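Local coordinates for protein Apc35852 (Geobacillus stearothermophilus, PDB 1U9C) that is of unknown function but belongs to the DJ-1/PfpI family, whose relatives include the Parkinson's disease protein DJ-1, chaperones and cysteine proteases, at residues Asp21-Glu29 / Val55-Lys65; Leu82-Ile93 / Tyr113-Ile124. All coordinates share one frame; numbering follows the deposited sequence.

Interaction 1: residues Asp21-Glu29 / Val55-Lys65; sequences DHKTGLWLE and VPLDPRSINEK
Trp27 lays its indole over Ser61, whose CB stands 3.5 Å from the centroid of the five-membered ring, nearly on the ring normal, in a CH-pi contact. The six-membered end of the indole runs on alongside Arg60, Trp27 CH2 lying 3.7 Å from Arg60 CB, while the rest of the bent arginine chain leads away. Ser61 OG, held between its own backbone N and carbonyl carbon (chi1 78°), has its hydroxyl turned to work both ways. It accepts a practically straight bond from Leu28 N at 3.1 Å and donates to Asp58 O in the carbonyl plane, on a lone pair. Asp58 O also receives Ser61 N, so two donors grip it.

The Asp58 carboxylate is likewise shared: OD1 takes Arg60 N on its anti lone pair, forming an Asx turn, and OD2 accepts the Thr24 hydroxyl, OG1 to OD2 2.8 Å, on its anti side but 30° out of the carboxylate plane. A water joins OD1 to Lys23 O. The backbones meet in a single bridge, Leu26 with Leu57, made of two bonds: Leu26 N donates to Pro56 O at 2.9 Å, and Leu26 O accepts Asp58 N at 2.8 Å. Leu26 and Leu57 lie side by side and point the same way, CD2 to CD2 3.8 Å, and Val55 CG1 closes on the same Leu26 methyl. Leu28 reaches Lys65 at about a right angle, its CD2 3.8 Å from Lys65 CG. Leu26 and Val55 also touch Val12 of strand 7-12, and Trp27 rests on Pro206.

This is a single beta bridge flanked by an Asx turn, joining the approach to helix 28-40 to the loop between strand 44-49 and helix 70-75, beside the end of strand 7-12 in the alpha/beta fold of the DJ-1/PfpI family.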
loop_
_atom_site.group_PDB
_atom_site.type_symbol
_atom_site.label_atom_id
_atom_site.label_comp_id
_atom_site.label_asym_id
_atom_site.label_seq_id
_atom_site.Cartn_x
_atom_site.Cartn_y
_atom_site.Cartn_z
ATOM N N ASP A 21 -11.052 6.468 21.700
ATOM C CA ASP A 21 -10.290 7.720 21.549
ATOM C C ASP A 21 -9.313 7.750 20.351
ATOM O O ASP A 21 -8.514 8.680 20.221
ATOM C CB ASP A 21 -9.550 7.992 22.859
ATOM C CG ASP A 21 -8.204 8.692 22.682
ATOM O OD1 ASP A 21 -8.114 9.920 22.927
ATOM O OD2 ASP A 21 -7.162 8.090 22.349
ATOM N N HIS A 22 -9.336 6.742 19.490
ATOM C CA HIS A 22 -8.341 6.681 18.422
ATOM C C HIS A 22 -8.957 6.018 17.208
ATOM O O HIS A 22 -9.203 4.814 17.223
ATOM C CB HIS A 22 -7.103 5.869 18.828
ATOM C CG HIS A 22 -6.236 6.532 19.860
ATOM N ND1 HIS A 22 -5.898 5.920 21.050
ATOM C CD2 HIS A 22 -5.664 7.758 19.890
ATOM C CE1 HIS A 22 -5.139 6.734 21.762
ATOM N NE2 HIS A 22 -4.978 7.854 21.076
ATOM N N LYS A 23 -9.227 6.821 16.169
ATOM C CA LYS A 23 -9.756 6.335 14.864
ATOM C C LYS A 23 -8.744 6.502 13.777
ATOM O O LYS A 23 -7.889 7.403 13.830
ATOM C CB LYS A 23 -10.973 7.178 14.415
ATOM C CG LYS A 23 -11.962 7.352 15.522
ATOM C CD LYS A 23 -12.326 6.069 16.255
ATOM C CE LYS A 23 -13.383 5.269 15.554
ATOM N NZ LYS A 23 -14.141 4.524 16.576
ATOM N N THR A 24 -8.929 5.689 12.747
ATOM C CA THR A 24 -8.044 5.753 11.606
ATOM C C THR A 24 -8.807 5.585 10.307
ATOM O O THR A 24 -9.996 5.836 10.172
ATOM C CB THR A 24 -6.952 4.753 11.849
ATOM O OG1 THR A 24 -5.920 4.834 10.876
ATOM C CG2 THR A 24 -7.452 3.300 11.930
ATOM N N GLY A 25 -8.042 5.232 9.284
ATOM C CA GLY A 25 -8.519 5.001 7.898
ATOM C C GLY A 25 -7.336 5.048 6.949
ATOM O O GLY A 25 -6.262 4.749 7.332
ATOM N N LEU A 26 -7.622 5.380 5.701
ATOM C CA LEU A 26 -6.600 5.584 4.669
ATOM C C LEU A 26 -5.866 6.867 4.916
ATOM O O LEU A 26 -6.458 7.899 5.271
ATOM C CB LEU A 26 -7.314 5.690 3.322
ATOM C CG LEU A 26 -6.492 6.266 2.172
ATOM C CD1 LEU A 26 -5.330 5.419 1.755
ATOM C CD2 LEU A 26 -7.450 6.500 0.995
ATOM N N TRP A 27 -4.538 6.843 4.773
ATOM C CA TRP A 27 -3.762 8.062 4.800
ATOM C C TRP A 27 -3.851 8.714 3.414
ATOM O O TRP A 27 -3.244 8.221 2.470
ATOM C CB TRP A 27 -2.277 7.814 5.144
ATOM C CG TRP A 27 -1.603 9.048 5.544
ATOM C CD1 TRP A 27 -1.000 9.970 4.719
ATOM C CD2 TRP A 27 -1.558 9.595 6.854
ATOM N NE1 TRP A 27 -0.551 11.044 5.467
ATOM C CE2 TRP A 27 -0.901 10.828 6.768
ATOM C CE3 TRP A 27 -2.011 9.148 8.101
ATOM C CZ2 TRP A 27 -0.685 11.615 7.881
ATOM C CZ3 TRP A 27 -1.794 9.948 9.203
ATOM C CH2 TRP A 27 -1.155 11.131 9.088
ATOM N N LEU A 28 -4.621 9.772 3.316
ATOM C CA LEU A 28 -5.033 10.326 2.031
ATOM C C LEU A 28 -3.905 10.503 1.026
ATOM O O LEU A 28 -4.008 10.041 -0.131
ATOM C CB LEU A 28 -5.844 11.604 2.246
ATOM C CG LEU A 28 -6.278 12.268 0.950
ATOM C CD1 LEU A 28 -7.153 11.398 0.044
ATOM C CD2 LEU A 28 -6.999 13.560 1.336
ATOM N N GLU A 29 -2.803 11.124 1.410
ATOM C CA GLU A 29 -1.763 11.445 0.458
ATOM C C GLU A 29 -1.224 10.197 -0.208
ATOM O O GLU A 29 -0.728 10.245 -1.345
ATOM C CB GLU A 29 -0.598 12.217 1.171
ATOM C CG GLU A 29 0.636 12.462 0.314
ATOM C CD GLU A 29 1.760 13.178 1.000
ATOM O OE1 GLU A 29 1.770 13.320 2.245
ATOM O OE2 GLU A 29 2.672 13.559 0.221
ATOM N N VAL A 55 -14.451 5.323 1.225
ATOM C CA VAL A 55 -13.317 4.987 2.047
ATOM C C VAL A 55 -13.142 6.005 3.149
ATOM O O VAL A 55 -13.107 7.220 2.901
ATOM C CB VAL A 55 -12.127 4.932 1.158
ATOM C CG1 VAL A 55 -10.850 4.897 1.927
ATOM C CG2 VAL A 55 -12.226 3.726 0.245
ATOM N N PRO A 56 -12.972 5.594 4.392
ATOM C CA PRO A 56 -12.729 6.529 5.487
ATOM C C PRO A 56 -11.282 6.990 5.479
ATOM O O PRO A 56 -10.371 6.212 5.193
ATOM C CB PRO A 56 -12.983 5.664 6.739
ATOM C CG PRO A 56 -12.559 4.284 6.309
ATOM C CD PRO A 56 -12.975 4.182 4.830
ATOM N N LEU A 57 -11.066 8.258 5.801
ATOM C CA LEU A 57 -9.740 8.801 5.809
ATOM C C LEU A 57 -9.262 8.957 7.256
ATOM O O LEU A 57 -10.036 9.377 8.126
ATOM C CB LEU A 57 -9.752 10.179 5.118
ATOM C CG LEU A 57 -10.278 10.129 3.664
ATOM C CD1 LEU A 57 -10.290 11.545 2.988
ATOM C CD2 LEU A 57 -9.437 9.107 2.850
ATOM N N ASP A 58 -8.009 8.676 7.485
ATOM C CA ASP A 58 -7.403 8.920 8.801
ATOM C C ASP A 58 -7.546 10.395 9.053
ATOM O O ASP A 58 -7.129 11.207 8.217
ATOM C CB ASP A 58 -5.976 8.503 8.841
ATOM C CG ASP A 58 -5.380 8.566 10.227
ATOM O OD1 ASP A 58 -5.395 9.646 10.838
ATOM O OD2 ASP A 58 -4.969 7.506 10.812
ATOM N N PRO A 59 -8.081 10.823 10.193
ATOM C CA PRO A 59 -8.277 12.234 10.436
ATOM C C PRO A 59 -7.015 13.036 10.472
ATOM O O PRO A 59 -7.073 14.222 10.164
ATOM C CB PRO A 59 -8.987 12.262 11.784
ATOM C CG PRO A 59 -9.206 10.915 12.213
ATOM C CD PRO A 59 -8.628 9.994 11.277
ATOM N N ARG A 60 -5.876 12.450 10.777
ATOM C CA ARG A 60 -4.639 13.224 10.772
ATOM C C ARG A 60 -4.132 13.503 9.348
ATOM O O ARG A 60 -3.166 14.217 9.146
ATOM C CB ARG A 60 -3.551 12.504 11.610
ATOM C CG ARG A 60 -3.866 12.482 13.105
ATOM C CD ARG A 60 -3.682 13.837 13.766
ATOM N NE ARG A 60 -2.337 14.422 13.634
ATOM C CZ ARG A 60 -1.285 14.129 14.406
ATOM N NH1 ARG A 60 -1.388 13.275 15.425
ATOM N NH2 ARG A 60 -0.125 14.711 14.170
ATOM N N SER A 61 -4.800 12.924 8.339
ATOM C CA SER A 61 -4.315 12.986 6.963
ATOM C C SER A 61 -5.150 13.886 6.035
ATOM O O SER A 61 -4.818 14.042 4.863
ATOM C CB SER A 61 -4.311 11.586 6.301
ATOM O OG SER A 61 -5.606 11.137 5.867
ATOM N N ILE A 62 -6.161 14.540 6.548
ATOM C CA ILE A 62 -7.099 15.310 5.746
ATOM C C ILE A 62 -6.966 16.807 5.869
ATOM O O ILE A 62 -7.748 17.551 5.325
ATOM C CB ILE A 62 -8.550 14.944 6.139
ATOM C CG1 ILE A 62 -8.898 15.293 7.585
ATOM C CG2 ILE A 62 -8.849 13.451 5.790
ATOM C CD1 ILE A 62 -10.391 15.259 7.908
ATOM N N ASN A 63 -5.925 17.301 6.547
ATOM C CA ASN A 63 -5.857 18.711 6.870
ATOM C C ASN A 63 -5.155 19.617 5.882
ATOM O O ASN A 63 -5.232 20.785 6.047
ATOM C CB ASN A 63 -5.205 18.942 8.238
ATOM C CG ASN A 63 -6.039 18.499 9.377
ATOM O OD1 ASN A 63 -7.255 18.340 9.271
ATOM N ND2 ASN A 63 -5.432 18.532 10.547
ATOM N N GLU A 64 -4.413 18.998 4.971
ATOM C CA GLU A 64 -3.628 19.747 3.977
ATOM C C GLU A 64 -3.784 19.252 2.563
ATOM O O GLU A 64 -2.839 18.954 1.857
ATOM C CB GLU A 64 -2.136 19.772 4.392
ATOM C CG GLU A 64 -1.823 20.368 5.737
ATOM C CD GLU A 64 -2.296 21.779 5.859
ATOM O OE1 GLU A 64 -2.494 22.484 4.823
ATOM O OE2 GLU A 64 -2.457 22.353 6.970
ATOM N N LYS A 65 -5.024 19.141 2.179
ATOM C CA LYS A 65 -5.339 18.619 0.839
ATOM C C LYS A 65 -4.827 19.561 -0.259
ATOM O O LYS A 65 -5.053 20.788 -0.210
ATOM C CB LYS A 65 -6.862 18.445 0.777
ATOM C CG LYS A 65 -7.386 17.348 1.713
ATOM C CD LYS A 65 -8.935 17.279 1.659
ATOM C CE LYS A 65 -9.489 16.265 2.629
ATOM N NZ LYS A 65 -10.968 16.390 2.591
HETATM O O HOH W 1 -5.725 9.325 13.524
HETATM O O HOH W 2 -11.669 7.837 9.943
HETATM O O HOH W 3 -2.681 12.995 3.576
#

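Interaction 2: residues Leu82-Ile93 / Tyr113-Ile124; sequences LSKDDAHGFDAI and YVLQQFAEDGRI
Strand 92-95, helix 109-120 and the parallel neighbouring strand 124-127 form a beta-alpha-beta crossover, the helix lying across one face of the sheet. Ile93 sets CB over one face of the Phe118 ring, 3.9 Å from its centroid and offset toward the rim. The ring edge faces Asp86 O, and CZ meets Phe90 CB at 3.6 Å. Ile93 CG1 lies anti to its backbone N (chi1 -176°), which carries CD1 to Val114 CG1 at 3.8 Å. Ala92 and Ile124 form the parallel bridge: Ile124 N donates to Asp91 O and Ile93 N to Ile124 O, the latter at 2.9 Å.

At the other end, the extended Lys84 chain crosses Tyr113 at about a right angle, CD 4.0 Å from the ring centroid over one face; its NZ is salt-bridged to Glu109. Ala87 CB fits against Gln117 CB and CG. His88 NE2 gives Gln117 OE1 a weak bond at 3.1 Å, with the ring and amide planes 61° apart. Arg123 turns one guanidinium face to the peptide carbonyl of Phe90.

After the last helical turn, Gly122 takes a positive phi and completes a Schellman motif, from which the chain enters strand 124-127. Strand 7-12 touches Phe90 and Ile93 through Leu9, while Ala92 and Ile124 meet helix 209-221.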
loop_
_atom_site.group_PDB
_atom_site.type_symbol
_atom_site.label_atom_id
_atom_site.label_comp_id
_atom_site.label_asym_id
_atom_site.label_seq_id
_atom_site.Cartn_x
_atom_site.Cartn_y
_atom_site.Cartn_z
ATOM N N LEU A 82 -12.787 -5.123 -3.689
ATOM C CA LEU A 82 -11.768 -6.000 -4.196
ATOM C C LEU A 82 -12.334 -7.414 -4.377
ATOM O O LEU A 82 -12.960 -7.939 -3.502
ATOM C CB LEU A 82 -10.623 -6.077 -3.204
ATOM C CG LEU A 82 -9.391 -6.862 -3.635
ATOM C CD1 LEU A 82 -8.748 -6.219 -4.802
ATOM C CD2 LEU A 82 -8.497 -7.076 -2.451
ATOM N N SER A 83 -11.974 -8.025 -5.488
ATOM C CA SER A 83 -12.398 -9.410 -5.874
ATOM C C SER A 83 -11.177 -10.211 -6.249
ATOM O O SER A 83 -10.176 -9.694 -6.695
ATOM C CB SER A 83 -13.312 -9.306 -7.097
ATOM O OG SER A 83 -13.604 -10.532 -7.682
ATOM N N LYS A 84 -11.316 -11.547 -6.172
ATOM C CA LYS A 84 -10.288 -12.420 -6.764
ATOM C C LYS A 84 -10.128 -12.227 -8.270
ATOM O O LYS A 84 -9.042 -12.426 -8.797
ATOM C CB LYS A 84 -10.530 -13.871 -6.418
ATOM C CG LYS A 84 -10.379 -14.138 -4.959
ATOM C CD LYS A 84 -10.408 -15.631 -4.596
ATOM C CE LYS A 84 -10.212 -15.798 -3.073
ATOM N NZ LYS A 84 -10.616 -17.143 -2.594
ATOM N N ASP A 85 -11.157 -11.702 -8.936
ATOM C CA ASP A 85 -11.055 -11.336 -10.359
ATOM C C ASP A 85 -9.950 -10.281 -10.608
ATOM O O ASP A 85 -9.364 -10.180 -11.665
ATOM C CB ASP A 85 -12.409 -10.814 -10.894
ATOM C CG ASP A 85 -13.484 -11.864 -10.946
ATOM O OD1 ASP A 85 -13.142 -13.059 -10.911
ATOM O OD2 ASP A 85 -14.697 -11.570 -11.032
ATOM N N ASP A 86 -9.711 -9.440 -9.607
ATOM C CA ASP A 86 -8.644 -8.401 -9.695
ATOM C C ASP A 86 -7.236 -8.940 -9.634
ATOM O O ASP A 86 -6.267 -8.174 -9.762
ATOM C CB ASP A 86 -8.833 -7.359 -8.610
ATOM C CG ASP A 86 -10.141 -6.629 -8.742
ATOM O OD1 ASP A 86 -10.568 -6.214 -9.858
ATOM O OD2 ASP A 86 -10.810 -6.371 -7.697
ATOM N N ALA A 87 -7.107 -10.290 -9.493
ATOM C CA ALA A 87 -5.799 -10.922 -9.505
ATOM C C ALA A 87 -5.164 -10.918 -10.864
ATOM O O ALA A 87 -3.953 -11.098 -10.950
ATOM C CB ALA A 87 -5.890 -12.350 -9.027
ATOM N N HIS A 88 -5.948 -10.664 -11.921
ATOM C CA HIS A 88 -5.448 -10.674 -13.272
ATOM C C HIS A 88 -5.950 -9.450 -14.015
ATOM O O HIS A 88 -6.925 -8.792 -13.592
ATOM C CB HIS A 88 -5.875 -11.977 -13.956
ATOM C CG HIS A 88 -5.268 -13.188 -13.310
ATOM N ND1 HIS A 88 -5.952 -13.996 -12.429
ATOM C CD2 HIS A 88 -4.004 -13.669 -13.361
ATOM C CE1 HIS A 88 -5.149 -14.966 -12.012
ATOM N NE2 HIS A 88 -3.957 -14.782 -12.560
ATOM N N GLY A 89 -5.207 -9.066 -15.051
ATOM C CA GLY A 89 -5.543 -7.924 -15.899
ATOM C C GLY A 89 -4.830 -6.624 -15.564
ATOM O O GLY A 89 -5.078 -5.615 -16.212
ATOM N N PHE A 90 -3.940 -6.622 -14.573
ATOM C CA PHE A 90 -3.213 -5.432 -14.137
ATOM C C PHE A 90 -1.723 -5.649 -14.186
ATOM O O PHE A 90 -1.250 -6.701 -13.808
ATOM C CB PHE A 90 -3.610 -5.077 -12.719
ATOM C CG PHE A 90 -5.030 -4.685 -12.603
ATOM C CD1 PHE A 90 -5.448 -3.423 -12.941
ATOM C CD2 PHE A 90 -5.982 -5.621 -12.180
ATOM C CE1 PHE A 90 -6.778 -3.090 -12.921
ATOM C CE2 PHE A 90 -7.321 -5.285 -12.122
ATOM C CZ PHE A 90 -7.714 -4.014 -12.485
ATOM N N ASP A 91 -0.978 -4.620 -14.550
ATOM C CA ASP A 91 0.475 -4.631 -14.617
ATOM C C ASP A 91 1.126 -4.376 -13.284
ATOM O O ASP A 91 2.246 -4.758 -13.047
ATOM C CB ASP A 91 0.906 -3.611 -15.632
ATOM C CG ASP A 91 0.277 -3.865 -16.941
ATOM O OD1 ASP A 91 0.799 -4.742 -17.692
ATOM O OD2 ASP A 91 -0.727 -3.261 -17.378
ATOM N N ALA A 92 0.410 -3.700 -12.377
ATOM C CA ALA A 92 0.930 -3.328 -11.059
ATOM C C ALA A 92 -0.211 -3.272 -10.037
ATOM O O ALA A 92 -1.349 -2.893 -10.422
ATOM C CB ALA A 92 1.681 -1.991 -11.046
ATOM N N ILE A 93 0.110 -3.536 -8.779
ATOM C CA ILE A 93 -0.830 -3.262 -7.654
ATOM C C ILE A 93 -0.072 -2.322 -6.749
ATOM O O ILE A 93 1.141 -2.434 -6.510
ATOM C CB ILE A 93 -1.240 -4.592 -6.956
ATOM C CG1 ILE A 93 -2.279 -4.289 -5.876
ATOM C CG2 ILE A 93 -0.080 -5.347 -6.366
ATOM C CD1 ILE A 93 -2.851 -5.602 -5.272
ATOM N N TYR A 113 -4.737 -13.623 -1.860
ATOM C CA TYR A 113 -4.845 -14.320 -3.127
ATOM C C TYR A 113 -4.411 -13.452 -4.306
ATOM O O TYR A 113 -3.657 -13.857 -5.165
ATOM C CB TYR A 113 -6.293 -14.747 -3.335
ATOM C CG TYR A 113 -6.453 -15.487 -4.628
ATOM C CD1 TYR A 113 -6.266 -16.861 -4.682
ATOM C CD2 TYR A 113 -6.809 -14.837 -5.780
ATOM C CE1 TYR A 113 -6.408 -17.553 -5.876
ATOM C CE2 TYR A 113 -6.923 -15.513 -6.982
ATOM C CZ TYR A 113 -6.739 -16.872 -7.015
ATOM O OH TYR A 113 -6.882 -17.542 -8.222
ATOM N N VAL A 114 -4.856 -12.202 -4.342
ATOM C CA VAL A 114 -4.429 -11.245 -5.333
ATOM C C VAL A 114 -2.937 -11.036 -5.301
ATOM O O VAL A 114 -2.305 -11.127 -6.376
ATOM C CB VAL A 114 -5.227 -9.932 -5.156
ATOM C CG1 VAL A 114 -4.654 -8.888 -6.048
ATOM C CG2 VAL A 114 -6.691 -10.146 -5.503
ATOM N N LEU A 115 -2.311 -10.792 -4.161
ATOM C CA LEU A 115 -0.883 -10.521 -4.093
ATOM C C LEU A 115 -0.131 -11.783 -4.536
ATOM O O LEU A 115 0.883 -11.661 -5.218
ATOM C CB LEU A 115 -0.473 -10.123 -2.689
ATOM C CG LEU A 115 -0.891 -8.712 -2.302
ATOM C CD1 LEU A 115 -0.802 -8.520 -0.839
ATOM C CD2 LEU A 115 -0.058 -7.664 -3.037
ATOM N N GLN A 116 -0.611 -12.953 -4.161
ATOM C CA GLN A 116 0.042 -14.193 -4.626
ATOM C C GLN A 116 0.091 -14.267 -6.130
ATOM O O GLN A 116 1.150 -14.617 -6.732
ATOM C CB GLN A 116 -0.705 -15.394 -4.074
ATOM C CG GLN A 116 -0.199 -16.778 -4.592
ATOM C CD GLN A 116 -0.759 -17.929 -3.838
ATOM O OE1 GLN A 116 -1.506 -18.756 -4.379
ATOM N NE2 GLN A 116 -0.368 -18.040 -2.591
ATOM N N GLN A 117 -1.017 -13.961 -6.789
ATOM C CA GLN A 117 -1.018 -14.030 -8.239
ATOM C C GLN A 117 -0.120 -12.993 -8.876
ATOM O O GLN A 117 0.599 -13.267 -9.871
ATOM C CB GLN A 117 -2.431 -13.910 -8.773
ATOM C CG GLN A 117 -3.266 -15.046 -8.382
ATOM C CD GLN A 117 -2.819 -16.360 -9.033
ATOM O OE1 GLN A 117 -2.691 -16.399 -10.244
ATOM N NE2 GLN A 117 -2.540 -17.352 -8.245
ATOM N N PHE A 118 -0.160 -11.752 -8.379
ATOM C CA PHE A 118 0.777 -10.752 -8.873
ATOM C C PHE A 118 2.217 -11.219 -8.760
ATOM O O PHE A 118 3.012 -11.039 -9.691
ATOM C CB PHE A 118 0.603 -9.386 -8.168
ATOM C CG PHE A 118 -0.480 -8.506 -8.790
ATOM C CD1 PHE A 118 -1.807 -8.791 -8.559
ATOM C CD2 PHE A 118 -0.177 -7.407 -9.494
ATOM C CE1 PHE A 118 -2.808 -7.946 -9.061
ATOM C CE2 PHE A 118 -1.185 -6.579 -10.035
ATOM C CZ PHE A 118 -2.484 -6.865 -9.773
ATOM N N ALA A 119 2.572 -11.803 -7.623
ATOM C CA ALA A 119 3.938 -12.290 -7.363
ATOM C C ALA A 119 4.273 -13.448 -8.328
ATOM O O ALA A 119 5.293 -13.429 -9.062
ATOM C CB ALA A 119 4.094 -12.691 -5.915
ATOM N N GLU A 120 3.353 -14.393 -8.403
ATOM C CA GLU A 120 3.537 -15.548 -9.293
ATOM C C GLU A 120 3.733 -15.121 -10.715
ATOM O O GLU A 120 4.402 -15.829 -11.488
ATOM C CB GLU A 120 2.273 -16.421 -9.299
ATOM C CG GLU A 120 2.027 -17.207 -8.035
ATOM C CD GLU A 120 2.856 -18.438 -7.965
ATOM O OE1 GLU A 120 3.415 -18.648 -6.844
ATOM O OE2 GLU A 120 2.890 -19.194 -9.001
ATOM N N ASP A 121 3.114 -14.012 -11.098
ATOM C CA ASP A 121 3.081 -13.599 -12.480
ATOM C C ASP A 121 4.107 -12.526 -12.865
ATOM O O ASP A 121 4.079 -12.029 -13.985
ATOM C CB ASP A 121 1.679 -13.110 -12.870
ATOM C CG ASP A 121 0.629 -14.214 -12.726
ATOM O OD1 ASP A 121 0.982 -15.426 -12.635
ATOM O OD2 ASP A 121 -0.598 -13.958 -12.661
ATOM N N GLY A 122 4.985 -12.161 -11.928
ATOM C CA GLY A 122 6.081 -11.257 -12.227
ATOM C C GLY A 122 5.650 -9.809 -12.382
ATOM O O GLY A 122 6.361 -9.060 -12.963
ATOM N N ARG A 123 4.512 -9.471 -11.807
ATOM C CA ARG A 123 4.007 -8.116 -11.946
ATOM C C ARG A 123 4.520 -7.278 -10.773
ATOM O O ARG A 123 5.127 -7.762 -9.823
ATOM C CB ARG A 123 2.473 -8.245 -12.077
ATOM C CG ARG A 123 2.134 -8.802 -13.583
ATOM C CD ARG A 123 0.682 -9.106 -13.834
ATOM N NE ARG A 123 0.211 -8.719 -15.174
ATOM C CZ ARG A 123 -0.945 -9.116 -15.736
ATOM N NH1 ARG A 123 -1.780 -9.934 -15.106
ATOM N NH2 ARG A 123 -1.287 -8.659 -16.933
ATOM N N ILE A 124 4.297 -5.990 -10.881
ATOM C CA ILE A 124 4.854 -5.064 -9.909
ATOM C C ILE A 124 3.918 -4.994 -8.677
ATOM O O ILE A 124 2.681 -4.921 -8.819
ATOM C CB ILE A 124 4.985 -3.709 -10.563
ATOM C CG1 ILE A 124 5.970 -3.757 -11.731
ATOM C CG2 ILE A 124 5.335 -2.664 -9.502
ATOM C CD1 ILE A 124 5.674 -2.822 -12.794
HETATM O O HOH W 4 -1.551 -11.292 -12.120
#

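Interactions 1 and 2 follow one another along the chain, interaction 1 closing before interaction 2 opens, and lie on opposite sides of the chain's centre, their own centres 27 Å apart and their nearest atoms about 10 Å apart. The central mixed sheet relates them: strand 7-12, flanked by strands 44-49 and 92-95, is touched by both, at its end by interaction 1 and nearer its middle by interaction 2. Interaction 1 joins loops beyond that strand end, beside helix 28-40, whereas interaction 2 is a helix-on-sheet crossover between inner strands of the sheet. Both belong to one alpha/beta domain of the DJ-1/PfpI family without touching each other.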